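Local coordinates for DUF1254 domain-containing protein (Vibrio parahaemolyticus, PDB 3U07) that is of unknown function but combines a DUF1254 region with a DUF1214 region and is probably exported by way of a signal sequence, at residues 81-86 against 181-186; 88-93 against 159-164; 106-111 against 124-129. The protein carries 2 engineered substitutions. All blocks are in the same frame, centred on the assembly; numbering follows the deposited sequence.

Contact 1 (81-86 against 181-186); sequences DTLHLM and NYMDQW
Met183, a selenomethionine on helix 173-183, reaches across to the strand and meets Leu83 and Leu85 with the last two atoms of its side chain. Its SE bears on Leu83 at two points, CB at 3.5 Å and CD1 at 3.6 Å, the two side chains crossing at about a right angle. Beyond SE the methyl group turns along the strand toward Leu85, where Met183 CE presses on Leu85 CG at 3.4 Å, closer than usual van der Waals contact for two carbons. The same methyl also comes to 3.7 Å from His84 O, between the two leucines. Two torsions of Met183 are unusual: chi1 is -25°, and a nearly eclipsed chi3 of -14° curls CE back toward its own CB and sets it against Leu85. The conformer is probably somewhat strained. Leu85 runs past it in the opposite direction; with chi1 at -83° its CG swings to the N side, onto Met183 CE. One branch of Leu85 then goes further: CD1 lies 3.7 Å from Trp186 CB and approaches the indole obliquely. A type I turn from Met183 to Trp186, closed by the bond from Trp186 N to Met183 O at 3.0 Å, puts both residues on the side that faces the strand. The side chains that meet are apolar, and the fit rests on van der Waals contact. Strand 82-90 is an outermost strand of its antiparallel sheet, bonded through Leu83 to Ile168 and through Leu85 to Gly166 of strand 161-169. Helix 173-183 lies against this sheet; Met183 and Trp186 also touch Ile168, and Trp186 rests on Pro101 just before the chain enters strand 187-190 of the adjoining mixed sheet.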
# COMPACT_ATOMS: atom_id res chain seq x y z
N ASP A 81 5.26 -5.15 -12.48
CA ASP A 81 4.03 -4.87 -13.21
C ASP A 81 3.77 -3.41 -13.54
O ASP A 81 3.21 -3.10 -14.60
CB ASP A 81 2.81 -5.39 -12.43
CG ASP A 81 2.96 -6.82 -11.95
OD1 ASP A 81 3.65 -7.62 -12.62
OD2 ASP A 81 2.37 -7.16 -10.90
N THR A 82 4.17 -2.50 -12.66
CA THR A 82 3.87 -1.09 -12.87
C THR A 82 4.96 -0.06 -12.59
O THR A 82 5.92 -0.34 -11.87
CB THR A 82 2.64 -0.69 -12.03
OG1 THR A 82 2.86 -1.06 -10.66
CG2 THR A 82 1.39 -1.40 -12.53
N LEU A 83 4.80 1.12 -13.17
CA LEU A 83 5.71 2.25 -12.96
C LEU A 83 5.01 3.00 -11.82
O LEU A 83 3.81 2.81 -11.60
CB LEU A 83 5.78 3.14 -14.20
CG LEU A 83 6.18 2.49 -15.52
CD1 LEU A 83 6.02 3.50 -16.64
CD2 LEU A 83 7.61 1.98 -15.45
N HIS A 84 5.71 3.87 -11.10
CA HIS A 84 5.06 4.56 -10.00
C HIS A 84 5.36 6.04 -9.84
O HIS A 84 6.38 6.55 -10.30
CB HIS A 84 5.42 3.87 -8.67
CG HIS A 84 6.74 4.30 -8.11
ND1 HIS A 84 7.94 3.72 -8.48
CD2 HIS A 84 7.07 5.30 -7.25
CE1 HIS A 84 8.94 4.34 -7.88
NE2 HIS A 84 8.43 5.31 -7.13
N LEU A 85 4.42 6.72 -9.19
CA LEU A 85 4.53 8.13 -8.87
C LEU A 85 4.19 8.21 -7.38
O LEU A 85 3.22 7.60 -6.92
CB LEU A 85 3.52 8.97 -9.67
CG LEU A 85 3.90 9.38 -11.09
CD1 LEU A 85 2.83 10.33 -11.62
CD2 LEU A 85 5.26 10.07 -11.10
N MSE A 86 5.01 8.93 -6.62
CA MSE A 86 4.78 9.05 -5.18
C MSE A 86 4.88 10.49 -4.71
O MSE A 86 5.54 11.32 -5.33
CB MSE A 86 5.80 8.23 -4.40
CG MSE A 86 5.72 6.73 -4.62
SE MSE A 86 7.17 5.85 -3.70
CE MSE A 86 8.62 6.94 -4.35
N ASN A 181 4.53 8.76 -21.07
CA ASN A 181 3.98 9.97 -21.66
C ASN A 181 2.70 10.34 -20.92
O ASN A 181 2.32 11.51 -20.88
CB ASN A 181 3.69 9.78 -23.14
CG ASN A 181 4.86 10.18 -24.02
OD1 ASN A 181 5.55 11.16 -23.74
ND2 ASN A 181 5.08 9.43 -25.09
N TYR A 182 2.04 9.33 -20.36
CA TYR A 182 0.82 9.58 -19.61
C TYR A 182 1.12 10.07 -18.20
O TYR A 182 0.54 11.06 -17.74
CB TYR A 182 -0.04 8.30 -19.56
CG TYR A 182 -0.87 8.09 -20.81
CD1 TYR A 182 -1.83 9.03 -21.19
CD2 TYR A 182 -0.72 6.95 -21.59
CE1 TYR A 182 -2.61 8.83 -22.33
CE2 TYR A 182 -1.50 6.75 -22.73
CZ TYR A 182 -2.44 7.69 -23.09
OH TYR A 182 -3.21 7.50 -24.22
N MSE A 183 2.04 9.39 -17.51
CA MSE A 183 2.39 9.78 -16.14
C MSE A 183 2.88 11.22 -16.07
O MSE A 183 2.68 11.90 -15.06
CB MSE A 183 3.48 8.86 -15.58
CG MSE A 183 3.55 7.49 -16.20
SE MSE A 183 4.19 6.13 -15.00
CE MSE A 183 4.90 7.25 -13.60
N ASP A 184 3.52 11.68 -17.13
CA ASP A 184 4.04 13.04 -17.17
C ASP A 184 2.92 14.05 -17.10
O ASP A 184 3.13 15.20 -16.71
CB ASP A 184 4.86 13.25 -18.45
CG ASP A 184 6.24 12.64 -18.37
OD1 ASP A 184 6.37 11.51 -17.85
OD2 ASP A 184 7.20 13.29 -18.83
N GLN A 185 1.72 13.61 -17.46
CA GLN A 185 0.56 14.49 -17.45
C GLN A 185 -0.14 14.55 -16.09
O GLN A 185 -0.98 15.42 -15.87
CB GLN A 185 -0.42 14.07 -18.55
CG GLN A 185 0.17 14.26 -19.94
CD GLN A 185 -0.80 13.93 -21.04
OE1 GLN A 185 -0.84 12.81 -21.55
NE2 GLN A 185 -1.62 14.91 -21.42
N TRP A 186 0.21 13.63 -15.19
CA TRP A 186 -0.36 13.66 -13.85
C TRP A 186 0.16 14.95 -13.23
O TRP A 186 1.29 15.37 -13.50
CB TRP A 186 0.12 12.45 -13.04
CG TRP A 186 -0.54 11.16 -13.43
CD1 TRP A 186 -0.75 10.69 -14.70
CD2 TRP A 186 -1.03 10.14 -12.55
NE1 TRP A 186 -1.34 9.45 -14.66
CE2 TRP A 186 -1.51 9.09 -13.35
CE3 TRP A 186 -1.09 10.02 -11.15
CZ2 TRP A 186 -2.07 7.93 -12.80
CZ3 TRP A 186 -1.64 8.86 -10.61
CH2 TRP A 186 -2.12 7.83 -11.43

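Contact 2 (88-93 against 159-164); sequences WLDVAA and SNLVKL
Asp90 OD1, 4.1 Å from Asn160 CB across the contact, is gripped by two groups: Ala92 N, at 3.1 Å in an Asx turn, and the guanidinium of Arg205, in a salt bridge. The amide comes from above the carboxylate plane, 50° out of it. Alongside, the antiparallel strands are joined at the hydrogen-bonded pair Leu89 and Val162: Leu89 N gives a 2.8 Å bond to Val162 O, in the carbonyl plane, and Val162 N returns one to Leu89 O. Val91 N continues the pairing to Asn160 O at 2.9 Å. CB to CD of Lys163 run extended over the indole of Trp88, and the lysine bends only at its end. Lys163 CB sits 3.7 Å from the centroid of the six-membered ring of Trp88, a CH-pi contact over one ring face. On the sheet face carrying Leu89 and Val162, Leu89 CD2 and Val162 CG2 are 3.4 Å apart, tight for two carbons. The lysine's charge makes a cation-pi contact with Trp307, and Asn160 ND2 is hydrogen-bonded to Asp225 OD1. Paired to Arg205, the buried Asp90 is probably held ionised, which would help hold the Asx turn where the strand ends.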
# COMPACT_ATOMS: atom_id res chain seq x y z
N TRP A 88 3.40 13.34 -1.17
CA TRP A 88 2.63 13.58 0.03
C TRP A 88 1.81 14.84 -0.19
O TRP A 88 2.34 15.87 -0.58
CB TRP A 88 3.54 13.78 1.24
CG TRP A 88 4.27 12.54 1.66
CD1 TRP A 88 5.48 12.10 1.22
CD2 TRP A 88 3.81 11.58 2.62
NE1 TRP A 88 5.81 10.92 1.84
CE2 TRP A 88 4.80 10.58 2.70
CE3 TRP A 88 2.66 11.46 3.41
CZ2 TRP A 88 4.68 9.47 3.55
CZ3 TRP A 88 2.54 10.37 4.26
CH2 TRP A 88 3.54 9.38 4.32
N LEU A 89 0.51 14.73 0.04
CA LEU A 89 -0.39 15.85 -0.11
C LEU A 89 -0.51 16.54 1.24
O LEU A 89 -0.38 15.89 2.28
CB LEU A 89 -1.79 15.36 -0.53
CG LEU A 89 -2.23 15.29 -1.99
CD1 LEU A 89 -1.07 15.04 -2.92
CD2 LEU A 89 -3.30 14.21 -2.11
N ASP A 90 -0.74 17.84 1.23
CA ASP A 90 -0.94 18.59 2.47
C ASP A 90 -2.12 19.49 2.16
O ASP A 90 -2.01 20.41 1.35
CB ASP A 90 0.28 19.44 2.83
CG ASP A 90 0.01 20.37 4.01
OD1 ASP A 90 -0.95 20.12 4.77
OD2 ASP A 90 0.75 21.35 4.17
N VAL A 91 -3.25 19.21 2.79
CA VAL A 91 -4.46 19.99 2.55
C VAL A 91 -4.82 20.92 3.71
O VAL A 91 -5.93 21.45 3.77
CB VAL A 91 -5.66 19.05 2.28
CG1 VAL A 91 -5.33 18.11 1.10
CG2 VAL A 91 -5.97 18.22 3.52
N ALA A 92 -3.88 21.11 4.63
CA ALA A 92 -4.11 21.96 5.80
C ALA A 92 -4.55 23.38 5.44
O ALA A 92 -5.56 23.86 5.93
CB ALA A 92 -2.85 22.03 6.66
N ALA A 93 -3.78 24.05 4.58
CA ALA A 93 -4.09 25.43 4.21
C ALA A 93 -5.28 25.53 3.28
O ALA A 93 -6.09 26.45 3.38
CB ALA A 93 -2.87 26.09 3.56
N SER A 159 -6.78 13.43 7.85
CA SER A 159 -5.46 13.88 8.27
C SER A 159 -5.07 14.90 7.20
O SER A 159 -5.37 14.70 6.02
CB SER A 159 -4.44 12.73 8.32
OG SER A 159 -4.13 12.22 7.03
N ASN A 160 -4.43 16.00 7.59
CA ASN A 160 -4.06 17.01 6.60
C ASN A 160 -2.96 16.51 5.68
O ASN A 160 -2.83 16.98 4.55
CB ASN A 160 -3.64 18.31 7.28
CG ASN A 160 -4.80 18.99 7.97
OD1 ASN A 160 -5.93 18.93 7.50
ND2 ASN A 160 -4.52 19.66 9.09
N LEU A 161 -2.17 15.56 6.16
CA LEU A 161 -1.10 14.97 5.36
C LEU A 161 -1.63 13.63 4.85
O LEU A 161 -2.16 12.83 5.63
CB LEU A 161 0.15 14.73 6.20
CG LEU A 161 0.85 15.95 6.81
CD1 LEU A 161 1.92 15.48 7.80
CD2 LEU A 161 1.47 16.80 5.71
N VAL A 162 -1.53 13.39 3.55
CA VAL A 162 -2.00 12.13 3.01
C VAL A 162 -0.96 11.57 2.04
O VAL A 162 -0.42 12.30 1.20
CB VAL A 162 -3.38 12.28 2.29
CG1 VAL A 162 -4.22 13.36 2.95
CG2 VAL A 162 -3.19 12.57 0.83
N LYS A 163 -0.66 10.29 2.17
CA LYS A 163 0.33 9.67 1.30
C LYS A 163 -0.30 9.31 -0.04
O LYS A 163 -1.36 8.70 -0.10
CB LYS A 163 0.92 8.43 1.98
CG LYS A 163 1.97 7.67 1.17
CD LYS A 163 2.74 6.69 2.05
CE LYS A 163 3.50 5.65 1.24
NZ LYS A 163 4.16 6.21 0.02
N LEU A 164 0.35 9.72 -1.12
CA LEU A 164 -0.15 9.46 -2.46
C LEU A 164 0.77 8.53 -3.24
O LEU A 164 1.99 8.69 -3.22
CB LEU A 164 -0.31 10.77 -3.23
CG LEU A 164 -0.79 10.72 -4.69
CD1 LEU A 164 -1.29 12.09 -5.11
CD2 LEU A 164 0.35 10.26 -5.61

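Contact 3 (106-111 against 124-129); sequences GRYWIL and FSSRTR
Strands 109-115 and 120-125 run antiparallel in a hairpin, with Leu111 and Phe124 as a hydrogen-bonded pair whose Leu111 N to Phe124 O bond is short and nearly straight (2.6 Å, 171°), while the return bond from Phe124 N to Leu111 O is bent to 136°. Beside them Trp109 lays its indole flat against the opposite backbone. Its CG stands between the backbone N and the carbonyl carbon (chi1 63°), which folds the ring over the start of helix 126-129. Ser125 CA sits over one face, 3.8 Å from the centroid of the six-membered ring of Trp109, and Ser126 N lies above the same face. Ser126 OG accepts a bond from Trp109 N at 3.2 Å and touches Tyr108 CD1 at 3.3 Å. Ser125 serves as N-cap, its OG taking the Arg127 N bond at 3.0 Å. Further along, Leu111 CD2 lies 4.1 Å from Phe124 CD2, at the ring edge. Trp109 NE1 bonds to Gly130 O just past the helix. Leu111 packs on Val98 and Val100 of strand 96-100 and on Leu164 of strand 161-169, Phe124 stacks on Phe136 of strand 134-140, and Tyr108 meets Phe347 and Tyr415 from the DUF1214 region.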
# COMPACT_ATOMS: atom_id res chain seq x y z
N GLY A 106 -7.35 -0.45 -21.98
CA GLY A 106 -6.63 -1.62 -21.53
C GLY A 106 -5.52 -1.42 -20.50
O GLY A 106 -5.20 -2.35 -19.77
N ARG A 107 -4.94 -0.23 -20.43
CA ARG A 107 -3.86 0.00 -19.48
C ARG A 107 -4.33 0.14 -18.04
O ARG A 107 -5.19 0.97 -17.74
CB ARG A 107 -3.06 1.24 -19.88
CG ARG A 107 -1.76 1.41 -19.09
CD ARG A 107 -1.02 2.66 -19.50
NE ARG A 107 -0.71 2.67 -20.93
CZ ARG A 107 0.24 1.95 -21.51
NH1 ARG A 107 1.01 1.14 -20.78
NH2 ARG A 107 0.42 2.02 -22.82
N TYR A 108 -3.78 -0.68 -17.16
CA TYR A 108 -4.14 -0.62 -15.74
C TYR A 108 -3.46 0.60 -15.12
O TYR A 108 -2.31 0.91 -15.44
CB TYR A 108 -3.65 -1.87 -14.99
CG TYR A 108 -3.91 -1.80 -13.49
CD1 TYR A 108 -5.13 -2.19 -12.96
CD2 TYR A 108 -2.94 -1.31 -12.62
CE1 TYR A 108 -5.39 -2.08 -11.59
CE2 TYR A 108 -3.19 -1.19 -11.25
CZ TYR A 108 -4.42 -1.58 -10.74
OH TYR A 108 -4.69 -1.46 -9.39
N TRP A 109 -4.18 1.28 -14.24
CA TRP A 109 -3.65 2.44 -13.53
C TRP A 109 -4.44 2.62 -12.26
O TRP A 109 -5.59 2.18 -12.17
CB TRP A 109 -3.74 3.72 -14.37
CG TRP A 109 -5.14 4.13 -14.71
CD1 TRP A 109 -5.88 3.73 -15.78
CD2 TRP A 109 -5.98 5.02 -13.96
NE1 TRP A 109 -7.12 4.32 -15.76
CE2 TRP A 109 -7.21 5.12 -14.65
CE3 TRP A 109 -5.81 5.75 -12.78
CZ2 TRP A 109 -8.26 5.92 -14.20
CZ3 TRP A 109 -6.85 6.55 -12.32
CH2 TRP A 109 -8.06 6.63 -13.03
N ILE A 110 -3.83 3.26 -11.27
CA ILE A 110 -4.52 3.49 -10.02
C ILE A 110 -3.91 4.66 -9.26
O ILE A 110 -2.69 4.84 -9.24
CB ILE A 110 -4.48 2.22 -9.12
CG1 ILE A 110 -5.28 2.46 -7.84
CG2 ILE A 110 -3.03 1.85 -8.80
CD1 ILE A 110 -5.60 1.19 -7.10
N LEU A 111 -4.77 5.49 -8.68
CA LEU A 111 -4.34 6.62 -7.86
C LEU A 111 -4.78 6.16 -6.46
O LEU A 111 -5.97 5.99 -6.20
CB LEU A 111 -5.06 7.91 -8.25
CG LEU A 111 -4.91 9.11 -7.30
CD1 LEU A 111 -3.44 9.43 -7.06
CD2 LEU A 111 -5.64 10.31 -7.89
N PHE A 124 -8.79 5.53 -7.03
CA PHE A 124 -9.37 5.75 -8.34
C PHE A 124 -8.53 4.92 -9.30
O PHE A 124 -7.30 4.98 -9.27
CB PHE A 124 -9.28 7.23 -8.73
CG PHE A 124 -10.06 8.14 -7.83
CD1 PHE A 124 -11.45 8.08 -7.79
CD2 PHE A 124 -9.40 9.05 -7.00
CE1 PHE A 124 -12.18 8.91 -6.93
CE2 PHE A 124 -10.11 9.88 -6.14
CZ PHE A 124 -11.51 9.81 -6.10
N SER A 125 -9.19 4.14 -10.15
CA SER A 125 -8.43 3.31 -11.08
C SER A 125 -9.23 2.74 -12.24
O SER A 125 -10.46 2.82 -12.27
CB SER A 125 -7.77 2.15 -10.33
OG SER A 125 -8.59 1.01 -10.35
N SER A 126 -8.48 2.17 -13.18
CA SER A 126 -9.03 1.54 -14.37
C SER A 126 -10.03 0.45 -14.00
O SER A 126 -10.99 0.20 -14.72
CB SER A 126 -7.88 0.93 -15.18
OG SER A 126 -7.10 0.07 -14.36
N ARG A 127 -9.80 -0.20 -12.87
CA ARG A 127 -10.67 -1.28 -12.41
C ARG A 127 -12.12 -0.81 -12.32
O ARG A 127 -13.05 -1.55 -12.63
CB ARG A 127 -10.22 -1.78 -11.04
CG ARG A 127 -11.02 -2.97 -10.53
CD ARG A 127 -10.57 -3.41 -9.14
NE ARG A 127 -11.09 -2.54 -8.09
CZ ARG A 127 -12.32 -2.65 -7.57
NH1 ARG A 127 -13.15 -3.58 -8.00
NH2 ARG A 127 -12.70 -1.81 -6.62
N THR A 128 -12.31 0.44 -11.89
CA THR A 128 -13.65 0.96 -11.73
C THR A 128 -13.98 2.17 -12.61
O THR A 128 -15.12 2.62 -12.63
CB THR A 128 -13.92 1.32 -10.24
OG1 THR A 128 -12.90 2.21 -9.76
CG2 THR A 128 -13.93 0.07 -9.38
N ARG A 129 -13.00 2.69 -13.34
CA ARG A 129 -13.24 3.84 -14.20
C ARG A 129 -12.84 3.59 -15.65
O ARG A 129 -13.18 4.37 -16.54
CB ARG A 129 -12.47 5.07 -13.71
CG ARG A 129 -12.81 5.54 -12.31
CD ARG A 129 -11.89 6.69 -11.93
NE ARG A 129 -12.16 7.89 -12.72
CZ ARG A 129 -13.18 8.72 -12.51
NH1 ARG A 129 -14.04 8.49 -11.52
NH2 ARG A 129 -13.34 9.79 -13.27

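How the contacts relate
All three contacts involve one antiparallel sheet, ordered 82-90, 161-169, 109-115, 120-125. Contact 2 joins the first two strands, contact 3 the last two, and contact 1 brings helix 173-183 against the sheet. Along the chain contact 3 is nested in the loop closed by contact 2, which lies inside that closed by contact 1. Contacts 1 and 3 are nearest, about 12 Å between centres, and Trp186 CH2 lies 3.7 Å from Ile110 O. The centre of contact 2 is about 20 Å from that of contact 1 and 22 Å from that of contact 3, yet Met86 CB packs 4.0 Å from Leu164 O, and Leu164 CG reaches Leu111 CD1 at 3.8 Å.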